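PDB 4KRG: phosphoethanolamine N-methyltransferase 1 from Haemonchus contortus, which methylates phosphoethanolamine with S-adenosylmethionine as the methyl donor, probably as a step of nematode phosphocholine biosynthesis. Local coordinates for residues R197-R202 / W209-Q214; N285-E290 / E319-N324; S307-V312 / V442-D447; N313-A318 / N343-Q348. All coordinates share one frame; numbering follows the deposited sequence.

How the interactions relate
Interaction 1 stands apart: its centre lies about 40, 34 and 33 Å from those of interactions 2, 3 and 4. Those three share one region, consistent with the second half of a di-domain enzyme. Interactions 2 and 4 both use helix 314-321, have centres about 13 Å apart and touch each other through Cys323 and Ala318; one octyl glucoside reaches both. The residues 307-312 of interaction 3 run straight into 313-318 of interaction 4, with centres about 18 Å apart. None of the residues lining the phosphoethanolamine pocket belongs to these segments, and the S-adenosylhomocysteine site lies between residues 13 and 134, earlier in the chain than all four contacts.

Interaction 1 (R197-R202 / W209-Q214); sequences RAIRYR and WKFDVQ
Tyr201 and Trp209 form an antiparallel hydrogen-bonded pair, the short strand 200-202 running at 144° to 209-214, with Tyr201 N donating to Trp209 O at 3.0 Å and Trp209 N to Tyr201 O at 2.8 Å. The Trp209 indole meets the Tyr201 ring edge near its plane, CD1 to CD2 4.3 Å, and helix 136-149 covers this pair through Met147. Ile199 lies alongside Phe211 and brings CD1 to the ring edge, 4.0 Å from CE2. Arg200 points to the same side of the hairpin as Lys210. A bend at chi2 (-63°) folds its chain back over the preceding turn, where NH1 donates to Arg197 O at 2.7 Å, nearly straight at 173°, and to Ile199 O at 2.7 Å. Both acceptors lie in the guanidinium plane, and Lys210 CB sits over one face, 3.6 Å from NH1. Arg197 CG packs crosswise on Val213 CG2, while its guanidinium pairs with Glu332 and Glu356. The Arg197 and Ile199 carbonyls, at and just past the end of helix 189-198, and the salt bridge from NE to Asp244 fix the rotation of the Arg200 guanidinium; the Asp244 charge probably also eases the nearness of Lys210.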
# COMPACT_ATOMS: atom_id res chain seq x y z
N ARG A 197 8.33 -7.91 -2.89
CA ARG A 197 9.56 -7.42 -3.51
C ARG A 197 10.70 -8.42 -3.39
O ARG A 197 11.61 -8.43 -4.22
CB ARG A 197 9.98 -6.07 -2.90
CG ARG A 197 8.99 -4.93 -3.13
CD ARG A 197 9.52 -3.62 -2.56
NE ARG A 197 10.64 -3.11 -3.34
CZ ARG A 197 11.49 -2.17 -2.92
NH1 ARG A 197 11.36 -1.65 -1.71
NH2 ARG A 197 12.48 -1.77 -3.70
N ALA A 198 10.65 -9.27 -2.37
CA ALA A 198 11.73 -10.22 -2.11
C ALA A 198 11.72 -11.40 -3.08
O ALA A 198 12.78 -11.89 -3.47
CB ALA A 198 11.67 -10.72 -0.68
N ILE A 199 10.53 -11.86 -3.44
CA ILE A 199 10.37 -13.09 -4.21
C ILE A 199 11.19 -13.12 -5.50
O ILE A 199 11.19 -12.16 -6.29
CB ILE A 199 8.87 -13.37 -4.52
CG1 ILE A 199 8.16 -13.87 -3.27
CG2 ILE A 199 8.72 -14.41 -5.63
CD1 ILE A 199 6.65 -13.96 -3.41
N ARG A 200 11.92 -14.21 -5.69
CA ARG A 200 12.61 -14.50 -6.94
C ARG A 200 12.26 -15.93 -7.30
O ARG A 200 12.59 -16.86 -6.57
CB ARG A 200 14.12 -14.38 -6.76
CG ARG A 200 14.61 -12.99 -6.40
CD ARG A 200 14.30 -12.01 -7.50
NE ARG A 200 14.79 -10.68 -7.18
CZ ARG A 200 14.14 -9.80 -6.43
NH1 ARG A 200 12.96 -10.10 -5.91
NH2 ARG A 200 14.68 -8.61 -6.20
N TYR A 201 11.59 -16.11 -8.44
CA TYR A 201 11.12 -17.43 -8.86
C TYR A 201 11.74 -17.86 -10.18
O TYR A 201 11.68 -17.12 -11.17
CB TYR A 201 9.60 -17.41 -8.99
CG TYR A 201 8.99 -18.66 -9.60
CD1 TYR A 201 8.69 -19.75 -8.81
CD2 TYR A 201 8.69 -18.73 -10.96
CE1 TYR A 201 8.12 -20.89 -9.35
CE2 TYR A 201 8.12 -19.86 -11.51
CZ TYR A 201 7.84 -20.94 -10.71
OH TYR A 201 7.28 -22.07 -11.25
N ARG A 202 12.33 -19.05 -10.20
CA ARG A 202 12.81 -19.64 -11.45
C ARG A 202 11.77 -20.59 -12.00
O ARG A 202 11.38 -21.55 -11.34
CB ARG A 202 14.12 -20.39 -11.24
CG ARG A 202 14.76 -20.86 -12.55
CD ARG A 202 16.11 -21.55 -12.35
NE ARG A 202 17.21 -20.61 -12.08
CZ ARG A 202 17.94 -20.02 -13.02
NH1 ARG A 202 17.71 -20.26 -14.31
NH2 ARG A 202 18.92 -19.19 -12.68
N TRP A 209 12.17 -14.62 -12.21
CA TRP A 209 11.15 -13.59 -12.15
C TRP A 209 11.12 -12.89 -10.81
O TRP A 209 11.54 -13.45 -9.80
CB TRP A 209 9.78 -14.19 -12.46
CG TRP A 209 9.75 -14.84 -13.80
CD1 TRP A 209 9.99 -16.15 -14.08
CD2 TRP A 209 9.50 -14.19 -15.04
NE1 TRP A 209 9.89 -16.36 -15.43
CE2 TRP A 209 9.58 -15.17 -16.05
CE3 TRP A 209 9.19 -12.88 -15.41
CZ2 TRP A 209 9.38 -14.88 -17.39
CZ3 TRP A 209 9.00 -12.59 -16.74
CH2 TRP A 209 9.09 -13.58 -17.72
N LYS A 210 10.64 -11.65 -10.81
CA LYS A 210 10.39 -10.93 -9.58
C LYS A 210 9.09 -10.18 -9.72
O LYS A 210 8.53 -10.08 -10.81
CB LYS A 210 11.53 -9.96 -9.26
CG LYS A 210 11.73 -8.84 -10.27
CD LYS A 210 12.94 -8.01 -9.87
CE LYS A 210 13.31 -7.02 -10.96
NZ LYS A 210 14.50 -6.23 -10.56
N PHE A 211 8.60 -9.66 -8.60
CA PHE A 211 7.39 -8.88 -8.57
C PHE A 211 7.75 -7.40 -8.56
O PHE A 211 8.63 -6.98 -7.82
CB PHE A 211 6.59 -9.24 -7.32
CG PHE A 211 5.72 -10.46 -7.48
CD1 PHE A 211 4.98 -10.66 -8.64
CD2 PHE A 211 5.65 -11.41 -6.48
CE1 PHE A 211 4.18 -11.77 -8.79
CE2 PHE A 211 4.84 -12.52 -6.62
CZ PHE A 211 4.11 -12.71 -7.77
N ASP A 212 7.07 -6.62 -9.39
CA ASP A 212 7.18 -5.17 -9.34
C ASP A 212 5.92 -4.64 -8.67
O ASP A 212 4.86 -4.56 -9.31
CB ASP A 212 7.33 -4.59 -10.76
CG ASP A 212 7.35 -3.07 -10.77
OD1 ASP A 212 7.60 -2.46 -9.72
OD2 ASP A 212 7.14 -2.48 -11.85
N VAL A 213 6.02 -4.33 -7.37
CA VAL A 213 4.89 -3.81 -6.62
C VAL A 213 4.63 -2.38 -7.04
O VAL A 213 5.37 -1.47 -6.67
CB VAL A 213 5.10 -3.88 -5.11
CG1 VAL A 213 3.83 -3.50 -4.40
CG2 VAL A 213 5.51 -5.27 -4.71
N GLN A 214 3.56 -2.17 -7.80
CA GLN A 214 3.34 -0.89 -8.44
C GLN A 214 2.93 0.20 -7.46
O GLN A 214 3.23 1.38 -7.66
CB GLN A 214 2.32 -1.03 -9.57
CG GLN A 214 2.79 -1.97 -10.67
CD GLN A 214 2.46 -1.47 -12.07
OE1 GLN A 214 1.43 -0.82 -12.27
NE2 GLN A 214 3.31 -1.79 -13.03
O HOH W 1 10.86 -6.95 -6.90

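Interaction 2 (N285-E290 / E319-N324). With BOG (octyl beta-D-glucopyranoside), chain F.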
# COMPACT_ATOMS: atom_id res chain seq x y z
N ASN A 285 8.20 28.84 7.50
CA ASN A 285 8.61 30.09 6.87
C ASN A 285 8.67 30.04 5.34
O ASN A 285 9.21 30.96 4.73
CB ASN A 285 9.94 30.58 7.43
CG ASN A 285 10.01 32.09 7.53
OD1 ASN A 285 9.09 32.73 8.05
ND2 ASN A 285 11.09 32.67 7.02
N ALA A 286 8.10 29.00 4.74
CA ALA A 286 8.09 28.87 3.28
C ALA A 286 6.74 28.45 2.72
O ALA A 286 6.46 28.64 1.54
CB ALA A 286 9.16 27.91 2.81
N ILE A 287 5.90 27.87 3.56
CA ILE A 287 4.57 27.49 3.13
C ILE A 287 3.53 28.46 3.69
O ILE A 287 3.46 28.69 4.90
CB ILE A 287 4.21 26.05 3.55
CG1 ILE A 287 5.24 25.05 3.02
CG2 ILE A 287 2.82 25.69 3.06
CD1 ILE A 287 5.09 23.66 3.62
N ASP A 288 2.75 29.05 2.80
CA ASP A 288 1.68 29.96 3.17
C ASP A 288 0.45 29.59 2.36
O ASP A 288 0.49 28.61 1.61
CB ASP A 288 2.09 31.41 2.91
CG ASP A 288 2.72 31.61 1.54
OD1 ASP A 288 2.22 31.02 0.56
OD2 ASP A 288 3.71 32.36 1.43
N ASP A 289 -0.63 30.35 2.47
CA ASP A 289 -1.86 30.02 1.74
C ASP A 289 -1.82 30.43 0.26
O ASP A 289 -2.79 30.25 -0.46
CB ASP A 289 -3.10 30.59 2.43
CG ASP A 289 -3.11 32.10 2.47
OD1 ASP A 289 -2.02 32.70 2.62
OD2 ASP A 289 -4.21 32.69 2.37
N GLU A 290 -0.69 30.96 -0.19
CA GLU A 290 -0.44 31.12 -1.62
C GLU A 290 0.17 29.83 -2.19
O GLU A 290 -0.08 29.49 -3.34
CB GLU A 290 0.46 32.32 -1.90
CG GLU A 290 -0.25 33.67 -1.81
CD GLU A 290 -1.20 33.91 -2.97
OE1 GLU A 290 -0.80 33.67 -4.13
OE2 GLU A 290 -2.35 34.34 -2.73
N GLU A 319 -4.13 20.34 8.66
CA GLU A 319 -4.81 21.09 9.72
C GLU A 319 -4.68 22.59 9.52
O GLU A 319 -5.68 23.31 9.52
CB GLU A 319 -4.28 20.72 11.10
CG GLU A 319 -4.94 21.53 12.20
CD GLU A 319 -4.33 21.32 13.57
OE1 GLU A 319 -3.14 20.94 13.64
OE2 GLU A 319 -5.04 21.55 14.57
N LYS A 320 -3.45 23.05 9.35
CA LYS A 320 -3.17 24.48 9.29
C LYS A 320 -3.65 25.15 8.01
O LYS A 320 -4.00 26.32 8.02
CB LYS A 320 -1.68 24.74 9.50
CG LYS A 320 -1.20 24.51 10.92
CD LYS A 320 -1.84 25.49 11.90
CE LYS A 320 -1.29 25.28 13.31
NZ LYS A 320 -2.14 25.97 14.32
N PHE A 321 -3.67 24.41 6.90
CA PHE A 321 -4.07 25.02 5.64
C PHE A 321 -5.41 24.53 5.11
O PHE A 321 -5.81 24.87 4.00
CB PHE A 321 -2.96 24.89 4.60
CG PHE A 321 -1.70 25.61 4.98
CD1 PHE A 321 -1.64 27.00 4.93
CD2 PHE A 321 -0.59 24.92 5.43
CE1 PHE A 321 -0.49 27.68 5.30
CE2 PHE A 321 0.57 25.58 5.80
CZ PHE A 321 0.62 26.96 5.73
N THR A 322 -6.12 23.76 5.94
CA THR A 322 -7.43 23.20 5.58
C THR A 322 -7.39 22.59 4.20
O THR A 322 -8.23 22.91 3.36
CB THR A 322 -8.53 24.27 5.61
OG1 THR A 322 -8.29 25.24 4.59
CG2 THR A 322 -8.56 24.95 6.97
N CYS A 323 -6.41 21.72 3.98
CA CYS A 323 -6.20 21.13 2.67
C CYS A 323 -6.16 19.62 2.77
O CYS A 323 -6.00 19.07 3.86
CB CYS A 323 -4.88 21.63 2.07
SG CYS A 323 -3.40 21.05 2.92
N ASN A 324 -6.30 18.94 1.63
CA ASN A 324 -6.14 17.50 1.58
C ASN A 324 -4.70 17.18 1.19
O ASN A 324 -4.05 17.97 0.51
CB ASN A 324 -7.11 16.89 0.58
CG ASN A 324 -8.54 17.37 0.78
OD1 ASN A 324 -9.03 17.44 1.91
ND2 ASN A 324 -9.22 17.70 -0.31
C1 BOG F . -1.60 29.01 8.89
O1 BOG F . -0.64 28.78 9.86
C2 BOG F . -2.95 29.23 9.55
O2 BOG F . -3.34 28.03 10.20
C3 BOG F . -4.00 29.65 8.59
O3 BOG F . -5.21 29.98 9.33
C4 BOG F . -3.58 30.83 7.76
O4 BOG F . -4.56 31.08 6.73
C5 BOG F . -2.24 30.60 7.09
O5 BOG F . -1.19 30.18 8.05
C6 BOG F . -1.82 31.85 6.45
O6 BOG F . -1.64 31.61 5.08
C1' BOG F . 0.27 27.72 9.53
C2' BOG F . 1.19 27.39 10.74
C3' BOG F . 2.34 26.47 10.34
C4' BOG F . 2.07 25.30 9.60
C5' BOG F . 3.09 24.73 8.58
C6' BOG F . 3.33 23.23 8.77
C7' BOG F . 4.26 22.60 7.70
C8' BOG F . 3.96 21.15 7.47
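The Phe321 ring is approached at a slant from several directions by Ile287, the backbone of Asp288 and Asp289, and the sugar oxygen of an octyl glucoside, whose octyl chain also comes close, with C5' near CE2. Ile287 meets it twice: its CG2 methyl lies 3.5 Å from CE2, and its carbonyl O is 3.4 Å from CZ. Next to these, Asp288 C comes within 3.6 Å of Phe321 CE1, an atom that also has the glucoside ring oxygen O5 at 3.8 Å. With CG anti to its own carbonyl carbon (chi1 -63°), Phe321 reaches from the last turn of helix 314-321 to the loop 285-290. Thr322, the first residue to leave helical geometry, has a positive phi (47°) and turns the chain toward strand 324-329. Strand 297-302, this helix and the parallel strand 324-329 follow one another in the order of a Rossmann-like beta-alpha-beta unit, which fits a second methyltransferase-type domain. The detergent bridges the two segments. Its O6 hydroxyl donates to Asp289 OD1 at 2.7 Å and takes a weak bond from Asp289 N at 3.1 Å; Asp289 CG lies between N and carbonyl carbon (chi1 64°), which places carboxylate and amide round the same hydroxyl. O2 donates to Lys320 O at 2.8 Å. Lys320 lays its aliphatic chain along the octyl tail, CG 3.6 Å from C4'.

Interaction 3 (S307-V312 / V442-D447)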
# COMPACT_ATOMS: atom_id res chain seq x y z
N SER A 307 17.55 10.24 7.01
CA SER A 307 17.07 10.04 8.36
C SER A 307 15.60 9.67 8.35
O SER A 307 14.84 10.19 7.54
CB SER A 307 17.25 11.33 9.17
OG SER A 307 16.45 11.31 10.33
N PRO A 308 15.19 8.78 9.26
CA PRO A 308 13.76 8.44 9.33
C PRO A 308 12.91 9.62 9.79
O PRO A 308 11.70 9.66 9.53
CB PRO A 308 13.72 7.32 10.37
CG PRO A 308 14.95 7.53 11.20
CD PRO A 308 15.98 8.05 10.26
N PHE A 309 13.54 10.57 10.46
CA PHE A 309 12.85 11.72 11.03
C PHE A 309 12.74 12.90 10.06
O PHE A 309 12.08 13.90 10.36
CB PHE A 309 13.52 12.15 12.33
CG PHE A 309 13.69 11.02 13.30
CD1 PHE A 309 12.59 10.30 13.75
CD2 PHE A 309 14.95 10.65 13.76
CE1 PHE A 309 12.74 9.25 14.63
CE2 PHE A 309 15.10 9.61 14.65
CZ PHE A 309 13.99 8.90 15.08
N LEU A 310 13.40 12.78 8.92
CA LEU A 310 13.32 13.82 7.90
C LEU A 310 12.10 13.58 7.02
O LEU A 310 12.12 12.74 6.12
CB LEU A 310 14.60 13.86 7.05
CG LEU A 310 14.70 14.94 5.97
CD1 LEU A 310 14.42 16.31 6.55
CD2 LEU A 310 16.08 14.92 5.33
N HIS A 311 11.03 14.31 7.30
CA HIS A 311 9.79 14.20 6.54
C HIS A 311 8.90 15.41 6.78
O HIS A 311 9.27 16.33 7.50
CB HIS A 311 9.05 12.90 6.89
CG HIS A 311 8.47 12.87 8.27
ND1 HIS A 311 7.25 12.30 8.55
CD2 HIS A 311 8.94 13.34 9.45
CE1 HIS A 311 7.00 12.42 9.84
NE2 HIS A 311 8.01 13.05 10.41
N VAL A 312 7.72 15.39 6.17
CA VAL A 312 6.76 16.47 6.22
C VAL A 312 5.63 16.05 7.14
O VAL A 312 5.14 14.92 7.05
CB VAL A 312 6.17 16.74 4.82
CG1 VAL A 312 5.03 17.75 4.89
CG2 VAL A 312 7.25 17.21 3.86
N VAL A 442 17.64 19.16 17.04
CA VAL A 442 18.06 18.81 18.40
C VAL A 442 16.89 18.95 19.39
O VAL A 442 16.70 18.09 20.25
CB VAL A 442 19.33 19.57 18.87
CG1 VAL A 442 19.01 21.00 19.29
CG2 VAL A 442 19.98 18.82 20.00
N SER A 443 16.08 19.99 19.23
CA SER A 443 14.94 20.22 20.10
C SER A 443 13.97 19.05 20.00
O SER A 443 13.40 18.62 20.99
CB SER A 443 14.20 21.50 19.73
OG SER A 443 15.00 22.65 19.97
N PHE A 444 13.80 18.55 18.78
CA PHE A 444 12.89 17.46 18.50
C PHE A 444 13.36 16.14 19.11
O PHE A 444 12.57 15.37 19.64
CB PHE A 444 12.72 17.33 16.98
CG PHE A 444 12.14 16.02 16.54
CD1 PHE A 444 10.77 15.84 16.47
CD2 PHE A 444 12.98 14.98 16.14
CE1 PHE A 444 10.24 14.63 16.04
CE2 PHE A 444 12.45 13.76 15.72
CZ PHE A 444 11.08 13.59 15.66
N ILE A 445 14.65 15.87 19.01
CA ILE A 445 15.22 14.62 19.53
C ILE A 445 15.17 14.56 21.06
O ILE A 445 14.81 13.53 21.64
CB ILE A 445 16.66 14.44 19.02
CG1 ILE A 445 16.64 13.85 17.60
CG2 ILE A 445 17.48 13.57 19.94
CD1 ILE A 445 17.99 13.93 16.90
N LYS A 446 15.53 15.66 21.70
CA LYS A 446 15.53 15.71 23.16
C LYS A 446 14.10 15.58 23.69
O LYS A 446 13.86 14.92 24.70
CB LYS A 446 16.13 17.03 23.64
CG LYS A 446 17.56 17.28 23.19
CD LYS A 446 18.53 16.33 23.86
CE LYS A 446 19.97 16.79 23.64
NZ LYS A 446 20.95 15.93 24.35
N ASP A 447 13.17 16.23 22.99
CA ASP A 447 11.77 16.27 23.38
C ASP A 447 11.13 14.89 23.33
O ASP A 447 10.24 14.58 24.13
CB ASP A 447 11.01 17.21 22.44
CG ASP A 447 9.60 17.49 22.90
OD1 ASP A 447 9.27 17.19 24.07
OD2 ASP A 447 8.83 18.04 22.10
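Phe309 and Phe444 make the only close contact between the two segments, and it is an aromatic one. Their ring centroids are 5.7 Å apart and the planes are inclined at 59°, an oblique pairing. Phe444 uses the CE2-CZ side of its ring: CE2 lies 3.9 Å from Phe309 CG and equally near CB, while CZ comes 4.1 Å from Phe309 CD1. Relative to the Phe444 ring, Phe309 CG and CD1 lie at the edge, near its plane. The Phe444 ring can reach across because CG is anti to the backbone N (chi1 163°), which directs it off the helix toward the loop, and the two side chains cross at about a right angle. Further apolar packing surrounds the pair: Pro308 CG sits over the centre of one face of the Phe309 ring, 3.9 Å above its plane, and Leu271 and Leu450 also touch that residue, so the rings are buried.

The polar bonds are local to each segment. Ser307 OG accepts from Phe309 N at 3.0 Å, an ST turn, and Leu310 N donates to Ser307 O at 3.3 Å in a type I beta turn; both bonds fall within the turn that carries Phe309. On the helix, Phe444 O accepts from the His448 ring, and the rings of these two residues also meet.

The loop 307-312, between strand 297-302 and helix 314-321, packs against helix 434-448, which connects, in sequence, the antiparallel strands 428-432 and 458-465. If this half is a second Rossmann-like methyltransferase domain, as strand order and the di-domain family suggest, this is the loop after its first strand.

Interaction 4 (N313-A318 / N343-Q348). With BOG (octyl beta-D-glucopyranoside), chain F.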
# COMPACT_ATOMS: atom_id res chain seq x y z
N ASN A 313 5.22 16.95 8.03
CA ASN A 313 4.11 16.67 8.93
C ASN A 313 2.80 16.93 8.20
O ASN A 313 2.21 18.00 8.30
CB ASN A 313 4.21 17.55 10.18
CG ASN A 313 3.24 17.16 11.26
OD1 ASN A 313 2.28 16.41 11.01
ND2 ASN A 313 3.47 17.66 12.47
N SER A 314 2.36 15.92 7.45
CA SER A 314 1.21 16.06 6.57
C SER A 314 -0.08 16.31 7.34
O SER A 314 -1.00 16.96 6.84
CB SER A 314 1.08 14.83 5.67
OG SER A 314 2.11 14.81 4.70
N HIS A 315 -0.15 15.81 8.57
CA HIS A 315 -1.32 16.07 9.39
C HIS A 315 -1.38 17.54 9.79
O HIS A 315 -2.44 18.15 9.73
CB HIS A 315 -1.37 15.15 10.60
CG HIS A 315 -1.96 13.81 10.29
ND1 HIS A 315 -1.21 12.73 9.90
CD2 HIS A 315 -3.25 13.39 10.29
CE1 HIS A 315 -2.00 11.70 9.67
NE2 HIS A 315 -3.25 12.07 9.90
N LEU A 316 -0.24 18.11 10.16
CA LEU A 316 -0.19 19.53 10.49
C LEU A 316 -0.46 20.38 9.24
O LEU A 316 -1.12 21.42 9.32
CB LEU A 316 1.15 19.89 11.11
CG LEU A 316 1.30 21.36 11.49
CD1 LEU A 316 0.32 21.69 12.60
CD2 LEU A 316 2.72 21.65 11.92
N LEU A 317 0.04 19.92 8.10
CA LEU A 317 -0.22 20.60 6.84
C LEU A 317 -1.72 20.69 6.60
O LEU A 317 -2.25 21.78 6.45
CB LEU A 317 0.46 19.86 5.70
CG LEU A 317 0.51 20.62 4.38
CD1 LEU A 317 1.30 21.89 4.54
CD2 LEU A 317 1.13 19.76 3.29
N ALA A 318 -2.39 19.55 6.59
CA ALA A 318 -3.83 19.51 6.39
C ALA A 318 -4.59 20.35 7.42
O ALA A 318 -5.60 20.98 7.10
CB ALA A 318 -4.33 18.09 6.41
N ASN A 343 -4.51 6.34 11.39
CA ASN A 343 -5.64 5.71 12.08
C ASN A 343 -5.95 6.34 13.42
O ASN A 343 -7.10 6.38 13.85
CB ASN A 343 -5.41 4.22 12.25
CG ASN A 343 -6.12 3.40 11.20
OD1 ASN A 343 -6.28 3.84 10.07
ND2 ASN A 343 -6.55 2.21 11.58
N ASN A 344 -4.91 6.81 14.11
CA ASN A 344 -5.12 7.44 15.40
C ASN A 344 -5.64 8.87 15.27
O ASN A 344 -6.49 9.28 16.04
CB ASN A 344 -3.85 7.35 16.24
CG ASN A 344 -3.55 5.93 16.69
OD1 ASN A 344 -4.45 5.17 17.05
ND2 ASN A 344 -2.27 5.56 16.65
N GLN A 345 -5.17 9.60 14.26
CA GLN A 345 -5.62 10.97 14.06
C GLN A 345 -7.04 11.04 13.48
O GLN A 345 -7.83 11.90 13.88
CB GLN A 345 -4.64 11.75 13.19
CG GLN A 345 -3.23 11.78 13.75
CD GLN A 345 -3.14 12.47 15.10
OE1 GLN A 345 -3.80 13.48 15.33
NE2 GLN A 345 -2.33 11.92 15.99
N LYS A 346 -7.35 10.15 12.56
CA LYS A 346 -8.66 10.14 11.91
C LYS A 346 -9.01 11.48 11.27
O LYS A 346 -10.10 12.01 11.48
CB LYS A 346 -9.75 9.71 12.90
CG LYS A 346 -9.47 8.36 13.51
CD LYS A 346 -10.67 7.79 14.26
CE LYS A 346 -10.32 6.47 14.94
NZ LYS A 346 -9.18 6.63 15.89
N ASP A 347 -8.07 12.03 10.50
CA ASP A 347 -8.32 13.16 9.61
C ASP A 347 -8.35 12.61 8.19
O ASP A 347 -7.31 12.29 7.62
CB ASP A 347 -7.21 14.21 9.74
CG ASP A 347 -7.51 15.47 8.94
OD1 ASP A 347 -8.31 15.41 7.99
OD2 ASP A 347 -6.93 16.54 9.26
N GLN A 348 -9.56 12.52 7.63
CA GLN A 348 -9.76 11.86 6.35
C GLN A 348 -9.12 12.61 5.18
O GLN A 348 -8.99 12.07 4.08
CB GLN A 348 -11.26 11.65 6.10
CG GLN A 348 -12.06 12.93 5.92
CD GLN A 348 -12.06 13.44 4.48
OE1 GLN A 348 -12.05 12.66 3.53
NE2 GLN A 348 -12.07 14.75 4.33
C1 BOG F . -1.60 29.01 8.89
O1 BOG F . -0.64 28.78 9.86
C2 BOG F . -2.95 29.23 9.55
O2 BOG F . -3.34 28.03 10.20
C3 BOG F . -4.00 29.65 8.59
O3 BOG F . -5.21 29.98 9.33
C4 BOG F . -3.58 30.83 7.76
O4 BOG F . -4.56 31.08 6.73
C5 BOG F . -2.24 30.60 7.09
O5 BOG F . -1.19 30.18 8.05
C6 BOG F . -1.82 31.85 6.45
O6 BOG F . -1.64 31.61 5.08
C1' BOG F . 0.27 27.72 9.53
C2' BOG F . 1.19 27.39 10.74
C3' BOG F . 2.34 26.47 10.34
C4' BOG F . 2.07 25.30 9.60
C5' BOG F . 3.09 24.73 8.58
C6' BOG F . 3.33 23.23 8.77
C7' BOG F . 4.26 22.60 7.70
C8' BOG F . 3.96 21.15 7.47
O HOH W 2 -4.61 16.42 10.52
O HOH W 3 -5.43 10.64 9.43
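His315 lies under the side chain of Gln345, whose CG stands over one face of the imidazole, 4.0 Å from the ring centroid and 18° off the normal. This is a CH-pi contact displaced toward the CD2-NE2 side, and Gln345 CB also comes 3.6 Å from His315 NE2. A bend at chi2 (-62°) turns the Gln345 amide away from a flat stack, leaving its plane 66° from that of the ring. Asp347 takes the edge instead, with CB 4.1 Å from His315 CD2.

Two waters supply the polar side of the contact. One lies in the imidazole plane, 2.6 Å from His315 NE2, and accepts from Asp347 N at 3.2 Å. The other donates both to His315 O at 2.9 Å and to Asp347 OD2 at 2.6 Å. The same carboxylate oxygen is salt-bridged to Arg349, so it serves a water and a positive charge together.

Helix 314-321 precedes strand 324-329 and helix 332-345 leads on to the parallel strand 350-354, an order consistent with a Rossmann-like domain, and His315 and Ala318 rest on Val350 of the second strand. The contact joins the first turn of one helix to the C-terminal end of the other: Asn313 is the N-cap of the first, its OD1 accepting from Leu316 N at 3.2 Å from well outside the amide plane, while Lys346, with positive phi, leaves the second and donates from NZ back to Asn343 O. On another side of helix 314-321, Leu316 CD2 and Leu317 CD1 pack against the octyl tail of a bound glucoside.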